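Local coordinates for 4'-phospho-dehydrooxetanocin synthase (Bacillus megaterium, PDB 5UL3), which catalyses the oxidative ring contraction of dAMP to an oxetane aldehyde in oxetanocin A biosynthesis, using S-adenosylmethionine, a [4Fe-4S] cluster and cobalamin, at residues Asp198-His203 with Ser211-Gly216; Asn217-Pro220 with Gln226-Glu229; Ser233-Asp238 with Arg246-Met251. All coordinates share one frame; numbering follows the deposited sequence.

Interaction 1 (Asp198-His203 with Ser211-Gly216); sequences DLIYSH and SIITVG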
# COMPACT_ATOMS: atom_id res chain seq x y z
N ASP A 198 -15.73 -7.05 20.53
CA ASP A 198 -16.63 -7.06 21.68
C ASP A 198 -18.04 -7.49 21.28
O ASP A 198 -18.63 -8.38 21.90
CB ASP A 198 -16.67 -5.68 22.33
CG ASP A 198 -15.43 -5.37 23.18
OD1 ASP A 198 -14.55 -6.24 23.38
OD2 ASP A 198 -15.35 -4.22 23.64
N LEU A 199 -18.57 -6.89 20.20
CA LEU A 199 -19.93 -7.20 19.74
C LEU A 199 -20.03 -8.61 19.16
O LEU A 199 -21.06 -9.28 19.33
CB LEU A 199 -20.35 -6.18 18.70
CG LEU A 199 -20.77 -4.84 19.28
CD1 LEU A 199 -20.68 -3.78 18.21
CD2 LEU A 199 -22.19 -4.97 19.80
N ILE A 200 -18.99 -9.06 18.46
CA ILE A 200 -19.00 -10.42 17.93
C ILE A 200 -19.09 -11.43 19.07
O ILE A 200 -19.90 -12.36 19.04
CB ILE A 200 -17.75 -10.68 17.08
CG1 ILE A 200 -17.84 -9.91 15.76
CG2 ILE A 200 -17.58 -12.19 16.84
CD1 ILE A 200 -16.53 -9.94 14.96
N TYR A 201 -18.24 -11.26 20.09
CA TYR A 201 -18.24 -12.23 21.19
C TYR A 201 -19.50 -12.12 22.04
O TYR A 201 -20.00 -13.13 22.54
CB TYR A 201 -16.99 -12.08 22.05
CG TYR A 201 -15.76 -12.69 21.42
CD1 TYR A 201 -15.61 -14.06 21.34
CD2 TYR A 201 -14.75 -11.88 20.92
CE1 TYR A 201 -14.49 -14.62 20.76
CE2 TYR A 201 -13.62 -12.44 20.34
CZ TYR A 201 -13.50 -13.81 20.26
OH TYR A 201 -12.38 -14.39 19.68
N SER A 202 -20.04 -10.90 22.22
CA SER A 202 -21.29 -10.82 22.97
C SER A 202 -22.42 -11.53 22.23
O SER A 202 -23.30 -12.12 22.88
CB SER A 202 -21.66 -9.36 23.28
OG SER A 202 -21.88 -8.58 22.11
N HIS A 203 -22.41 -11.54 20.90
CA HIS A 203 -23.43 -12.28 20.16
C HIS A 203 -23.15 -13.77 20.11
O HIS A 203 -24.10 -14.57 20.05
CB HIS A 203 -23.58 -11.71 18.76
CG HIS A 203 -24.38 -10.44 18.72
ND1 HIS A 203 -23.83 -9.21 19.01
CD2 HIS A 203 -25.69 -10.23 18.47
CE1 HIS A 203 -24.78 -8.28 18.91
NE2 HIS A 203 -25.91 -8.88 18.59
N SER A 211 -18.84 -19.06 15.53
CA SER A 211 -17.78 -18.91 14.54
C SER A 211 -16.42 -19.01 15.20
O SER A 211 -16.22 -18.59 16.35
CB SER A 211 -17.88 -17.55 13.82
OG SER A 211 -19.19 -17.29 13.34
N ILE A 212 -15.48 -19.59 14.45
CA ILE A 212 -14.07 -19.35 14.69
C ILE A 212 -13.77 -17.89 14.36
O ILE A 212 -14.13 -17.41 13.28
CB ILE A 212 -13.22 -20.28 13.82
CG1 ILE A 212 -13.51 -21.74 14.13
CG2 ILE A 212 -11.71 -19.94 13.98
CD1 ILE A 212 -12.85 -22.70 13.14
N ILE A 213 -13.12 -17.19 15.29
CA ILE A 213 -12.79 -15.78 15.12
C ILE A 213 -11.28 -15.66 14.91
O ILE A 213 -10.50 -16.22 15.69
CB ILE A 213 -13.22 -14.94 16.33
CG1 ILE A 213 -14.68 -15.23 16.69
CG2 ILE A 213 -13.05 -13.46 16.04
CD1 ILE A 213 -15.65 -14.89 15.58
N THR A 214 -10.87 -14.93 13.88
CA THR A 214 -9.46 -14.70 13.64
C THR A 214 -9.24 -13.24 13.25
O THR A 214 -10.14 -12.59 12.71
CB THR A 214 -8.89 -15.68 12.58
OG1 THR A 214 -7.50 -15.43 12.36
CG2 THR A 214 -9.63 -15.58 11.25
N VAL A 215 -8.06 -12.70 13.55
CA VAL A 215 -7.68 -11.38 13.07
C VAL A 215 -6.34 -11.52 12.38
O VAL A 215 -5.54 -12.40 12.72
CB VAL A 215 -7.60 -10.30 14.18
CG1 VAL A 215 -9.01 -9.95 14.74
CG2 VAL A 215 -6.65 -10.75 15.29
N GLY A 216 -6.09 -10.66 11.40
CA GLY A 216 -4.83 -10.70 10.68
C GLY A 216 -4.35 -9.30 10.35
O GLY A 216 -4.94 -8.31 10.82

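Interaction 2 (Asn217-Pro220 with Gln226-Glu229); sequences NVIP and QFFE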
# COMPACT_ATOMS: atom_id res chain seq x y z
N ASN A 217 -3.32 -9.22 9.50
CA ASN A 217 -2.58 -8.01 9.19
C ASN A 217 -1.65 -7.62 10.34
O ASN A 217 -1.56 -8.31 11.36
CB ASN A 217 -3.50 -6.84 8.80
CG ASN A 217 -2.91 -5.97 7.69
OD1 ASN A 217 -1.69 -5.90 7.51
ND2 ASN A 217 -3.79 -5.31 6.93
N VAL A 218 -0.93 -6.51 10.16
CA VAL A 218 0.32 -6.31 10.90
C VAL A 218 0.10 -5.96 12.37
O VAL A 218 0.94 -6.30 13.22
CB VAL A 218 1.15 -5.23 10.18
CG1 VAL A 218 0.45 -3.89 10.24
CG2 VAL A 218 2.57 -5.18 10.78
N ILE A 219 -1.01 -5.33 12.73
CA ILE A 219 -1.19 -4.83 14.10
C ILE A 219 -1.33 -5.98 15.09
O ILE A 219 -0.56 -6.01 16.07
CB ILE A 219 -2.35 -3.82 14.17
CG1 ILE A 219 -1.94 -2.48 13.57
CG2 ILE A 219 -2.84 -3.62 15.60
CD1 ILE A 219 -0.63 -1.95 14.13
N PRO A 220 -2.22 -6.97 14.90
CA PRO A 220 -2.23 -8.11 15.85
C PRO A 220 -1.03 -9.02 15.70
O PRO A 220 -0.62 -9.66 16.69
CB PRO A 220 -3.54 -8.85 15.51
CG PRO A 220 -3.85 -8.45 14.12
CD PRO A 220 -3.36 -7.04 13.96
N GLN A 226 -1.87 -8.07 23.64
CA GLN A 226 -2.98 -7.18 23.96
C GLN A 226 -4.30 -7.75 23.47
O GLN A 226 -5.34 -7.52 24.09
CB GLN A 226 -2.74 -5.80 23.35
CG GLN A 226 -2.03 -4.79 24.27
CD GLN A 226 -0.52 -4.77 24.08
OE1 GLN A 226 0.05 -5.64 23.42
NE2 GLN A 226 0.14 -3.76 24.65
N PHE A 227 -4.28 -8.50 22.36
CA PHE A 227 -5.49 -9.14 21.88
C PHE A 227 -5.85 -10.36 22.71
O PHE A 227 -7.03 -10.57 23.03
CB PHE A 227 -5.34 -9.52 20.40
CG PHE A 227 -5.45 -8.34 19.46
CD1 PHE A 227 -4.35 -7.54 19.21
CD2 PHE A 227 -6.65 -8.04 18.84
CE1 PHE A 227 -4.45 -6.46 18.34
CE2 PHE A 227 -6.75 -6.97 17.98
CZ PHE A 227 -5.64 -6.18 17.73
N PHE A 228 -4.86 -11.18 23.07
CA PHE A 228 -5.13 -12.38 23.85
C PHE A 228 -5.62 -12.04 25.25
O PHE A 228 -6.41 -12.79 25.84
CB PHE A 228 -3.89 -13.27 23.92
CG PHE A 228 -3.49 -13.89 22.60
CD1 PHE A 228 -4.44 -14.34 21.70
CD2 PHE A 228 -2.14 -14.03 22.27
CE1 PHE A 228 -4.08 -14.92 20.49
CE2 PHE A 228 -1.77 -14.60 21.06
CZ PHE A 228 -2.74 -15.05 20.17
N GLU A 229 -5.17 -10.91 25.79
CA GLU A 229 -5.57 -10.52 27.14
C GLU A 229 -7.07 -10.30 27.22
O GLU A 229 -7.72 -10.70 28.19
CB GLU A 229 -4.80 -9.27 27.55
CG GLU A 229 -5.25 -8.60 28.82
CD GLU A 229 -4.42 -7.36 29.10
OE1 GLU A 229 -3.54 -7.05 28.28
OE2 GLU A 229 -4.66 -6.71 30.14

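Interaction 3 (Ser233-Asp238 with Arg246-Met251); sequences SLLICD and RDLIKM. With EDO (1,2-ethanediol), chain U; EDO (1,2-ethanediol), chain R.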
# COMPACT_ATOMS: atom_id res chain seq x y z
N SER A 233 -9.62 -16.73 23.38
CA SER A 233 -9.82 -17.77 22.38
C SER A 233 -9.52 -17.30 20.95
O SER A 233 -9.65 -18.10 20.01
CB SER A 233 -11.25 -18.32 22.46
OG SER A 233 -12.19 -17.36 22.00
N LEU A 234 -9.12 -16.05 20.77
CA LEU A 234 -8.87 -15.48 19.45
C LEU A 234 -7.66 -16.15 18.80
O LEU A 234 -6.69 -16.51 19.46
CB LEU A 234 -8.64 -13.97 19.58
CG LEU A 234 -8.49 -13.13 18.31
CD1 LEU A 234 -9.79 -13.15 17.53
CD2 LEU A 234 -8.12 -11.69 18.68
N LEU A 235 -7.73 -16.31 17.48
CA LEU A 235 -6.62 -16.85 16.70
C LEU A 235 -6.04 -15.73 15.85
O LEU A 235 -6.78 -15.08 15.11
CB LEU A 235 -7.08 -18.01 15.82
CG LEU A 235 -7.81 -19.15 16.52
CD1 LEU A 235 -8.19 -20.21 15.51
CD2 LEU A 235 -6.96 -19.75 17.64
N ILE A 236 -4.73 -15.50 15.94
CA ILE A 236 -4.10 -14.40 15.21
C ILE A 236 -3.31 -14.98 14.04
O ILE A 236 -2.48 -15.87 14.23
CB ILE A 236 -3.20 -13.56 16.14
CG1 ILE A 236 -4.09 -12.74 17.09
CG2 ILE A 236 -2.30 -12.63 15.33
CD1 ILE A 236 -3.31 -11.98 18.13
N CYS A 237 -3.57 -14.46 12.84
CA CYS A 237 -2.81 -14.84 11.66
C CYS A 237 -1.54 -13.98 11.62
O CYS A 237 -1.63 -12.75 11.48
CB CYS A 237 -3.63 -14.63 10.38
SG CYS A 237 -2.69 -14.98 8.86
N ASP A 238 -0.39 -14.64 11.76
CA ASP A 238 0.88 -13.93 11.94
C ASP A 238 1.42 -13.34 10.65
O ASP A 238 2.06 -12.28 10.68
CB ASP A 238 1.93 -14.88 12.53
CG ASP A 238 1.65 -15.24 13.99
OD1 ASP A 238 0.99 -14.43 14.68
OD2 ASP A 238 2.11 -16.31 14.44
N ARG A 246 -7.26 -21.70 4.80
CA ARG A 246 -7.38 -23.09 4.37
C ARG A 246 -7.37 -24.04 5.55
O ARG A 246 -8.18 -24.99 5.62
CB ARG A 246 -6.22 -23.43 3.42
CG ARG A 246 -6.17 -24.89 3.00
CD ARG A 246 -4.75 -25.26 2.51
NE ARG A 246 -3.77 -25.21 3.58
CZ ARG A 246 -2.45 -25.24 3.40
NH1 ARG A 246 -1.95 -25.33 2.17
NH2 ARG A 246 -1.63 -25.20 4.43
N ASP A 247 -6.46 -23.83 6.50
CA ASP A 247 -6.31 -24.78 7.59
C ASP A 247 -7.37 -24.59 8.67
O ASP A 247 -7.76 -25.57 9.31
CB ASP A 247 -4.89 -24.67 8.19
CG ASP A 247 -3.84 -25.34 7.32
OD1 ASP A 247 -4.19 -25.92 6.28
OD2 ASP A 247 -2.64 -25.30 7.69
N LEU A 248 -7.87 -23.36 8.86
CA LEU A 248 -9.00 -23.18 9.77
C LEU A 248 -10.24 -23.90 9.25
O LEU A 248 -11.04 -24.42 10.03
CB LEU A 248 -9.30 -21.70 9.95
CG LEU A 248 -8.24 -20.92 10.74
CD1 LEU A 248 -8.65 -19.47 10.80
CD2 LEU A 248 -8.12 -21.50 12.13
N ILE A 249 -10.40 -23.94 7.92
CA ILE A 249 -11.50 -24.68 7.31
C ILE A 249 -11.32 -26.17 7.56
O ILE A 249 -12.27 -26.88 7.91
CB ILE A 249 -11.58 -24.35 5.81
CG1 ILE A 249 -12.07 -22.90 5.62
CG2 ILE A 249 -12.47 -25.33 5.06
CD1 ILE A 249 -11.85 -22.38 4.21
N LYS A 250 -10.09 -26.68 7.40
CA LYS A 250 -9.85 -28.07 7.76
C LYS A 250 -10.14 -28.31 9.24
O LYS A 250 -10.73 -29.34 9.60
CB LYS A 250 -8.41 -28.46 7.42
CG LYS A 250 -8.12 -28.45 5.93
CD LYS A 250 -6.61 -28.57 5.66
CE LYS A 250 -6.18 -29.99 5.42
NZ LYS A 250 -6.18 -30.30 3.96
N MET A 251 -9.73 -27.39 10.11
CA MET A 251 -10.00 -27.58 11.54
C MET A 251 -11.50 -27.60 11.82
O MET A 251 -11.97 -28.36 12.68
CB MET A 251 -9.31 -26.49 12.36
CG MET A 251 -9.41 -26.72 13.85
SD MET A 251 -8.57 -25.46 14.81
CE MET A 251 -9.68 -24.08 14.62
C1 EDO U . -13.39 -13.25 24.81
O1 EDO U . -14.64 -12.64 25.15
C2 EDO U . -13.60 -14.63 24.17
O2 EDO U . -12.33 -15.23 23.83
C1 EDO R . -12.79 -25.75 16.08
O1 EDO R . -14.08 -25.73 15.46
C2 EDO R . -12.55 -27.15 16.64
O2 EDO R . -13.03 -28.13 15.71

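Interaction 1 (Asp198-His203 with Ser211-Gly216)
Ile213, on strand 212-216, meets two consecutive residues of helix 190-205: its CB, CG1 and CG2 meet Tyr201, whereas CD1 meets Ile200. CB lies 3.5 Å from Tyr201 OH, so the branch point of the isoleucine makes the closest approach to the phenol oxygen. CG2 is a little farther from the same hydroxyl, at 3.8 Å. The longer arm leaves on another course: its chi1 of -50° sets CG1 anti to the carbonyl carbon, where it is 4.0 Å from Tyr201 CZ and approaches the ring obliquely. From there chi2 of -61° folds the arm, and CD1 ends 3.5 Å from Ile200 CG2. Ile200 and Ile213 point in opposing directions and meet through one methyl each, while Tyr201 lies alongside Ile213 with the hydroxyl end of its ring. No hydrogen bond crosses between the segments; the evidence is for dispersion packing, with 144 Å² buried in total.

Within the helix, Leu199 O receives three donors. His203 ND1 reaches it at 2.8 Å, with the oxygen in the imidazole plane, while Ser202 OG comes from above the carbonyl plane at 3.0 Å; the backbone N of His203 is the third. These bonds probably help to fix the turn that carries Ile200 and Tyr201.

The contact belongs to the beta-alpha-beta unit formed by strand 180-184, helix 190-205 and strand 212-216 in the cobalamin-binding Rossmann domain. Ile200 also packs on Leu173 of helix 166-176, and both isoleucines touch Ile181 of strand 180-184. On the other side of strand 212-216, Ile212 and Thr214 point away from helix 190-205 and pack against helix 242-252.

Interaction 2 (Asn217-Pro220 with Gln226-Glu229)
The Phe227 ring receives Pro220 on one face and Ile219 at its edge. Pro220 CB stands 4.0 Å from the ring centroid and 18° off the normal, which meets the geometry of a CH-pi contact. It is displaced toward the rim, and that offset brings the proline over the CE1 side, where Pro220 CA is 3.7 Å from Phe227 CE1. Near the ring plane, Ile219 CG2 makes a looser approach of 4.3 Å to the same CE1 atom. A chi1 of -76° puts Phe227 CG anti to its carbonyl carbon and directs the ring at helix 218-222.

This is helix-to-helix packing in the cobalamin-binding Rossmann domain: helix 218-222 follows strand 212-216 directly, and helix 224-230 comes next. Both Pro220 and Phe227 also lie on Ile236 of strand 235-237, while Phe194 of helix 190-205 meets the Phe227 ring edge-to-face. Asn217, immediately before helix 218-222, touches cobalamin. Its OD1 accepts a bond from the adjacent Val218 N at 2.8 Å, bent to 131° at the hydrogen, and its ND2 is hydrogen-bonded to Ser184 OG, part of the cobalamin site.

Interaction 3 (Ser233-Asp238 with Arg246-Met251)
Strand 235-237 and the helix that follows it, 242-252, pack together here in the Rossmann domain that houses cobalamin, and Leu235 is the strand residue that reaches the helix. Its CD1 lies 3.6 Å from Leu248 CD2. The two leucine side chains point in opposing directions, and the meeting is between one terminal methyl from each. Leu235 CD1 has a second, looser neighbour in Met251 CE at 4.2 Å. The methionine is extended as far as its sulfur and then bends at chi3 (73°), which determines where its methyl finishes.

Earlier in the helix, Arg246 NE donates to Asp247 OD1 at 2.8 Å in a salt bridge between adjacent residues; the oxygen is met from above the carboxylate plane. Asp247 OD2 also accepts from Asn262 N.

Two 1,2-ethanediol molecules, probably from the crystallisation liquor, bind at Ser233 and at Met251. O2 of one is hydrogen-bonded to both Ser233 N and Ser233 OG, the latter at 2.8 Å; O2 of the other donates to Met251 O.

Between strand and helix, only carbon-to-carbon contacts are found, with no hydrogen bond and 82 Å² buried. What joins these two segments is consistent with apolar packing alone, to which Leu258 adds by touching both Leu235 and Met251, while the polar bonds of Arg246, Asp247, Ser233 and Met251 go to other partners.

In the fold
Along the chain the three contacts come in series, neither nested nor crossing, all within the cobalamin-binding region. Interaction 1 closes the connection from helix 190-205 to strand 212-216. Interaction 2 follows at once, joining helices 218-222 and 224-230 across the single residue between them, and interaction 3 closes the loop from strand 235-237 to helix 242-252. Strands 212-216 and 235-237 are parallel neighbours, with a probable hydrogen bond from Cys237 N to Val215 O at 2.9 Å; interactions 1 and 3 thus reach the same sheet. Interaction 2 is linked to both: Val215 CG2 lies 3.6 Å from Pro220 CB, and Phe228 CZ is 3.7 Å from Ile236 CD1. Thr214, Gly216, Asn217 and Cys237 from these segments touch cobalamin.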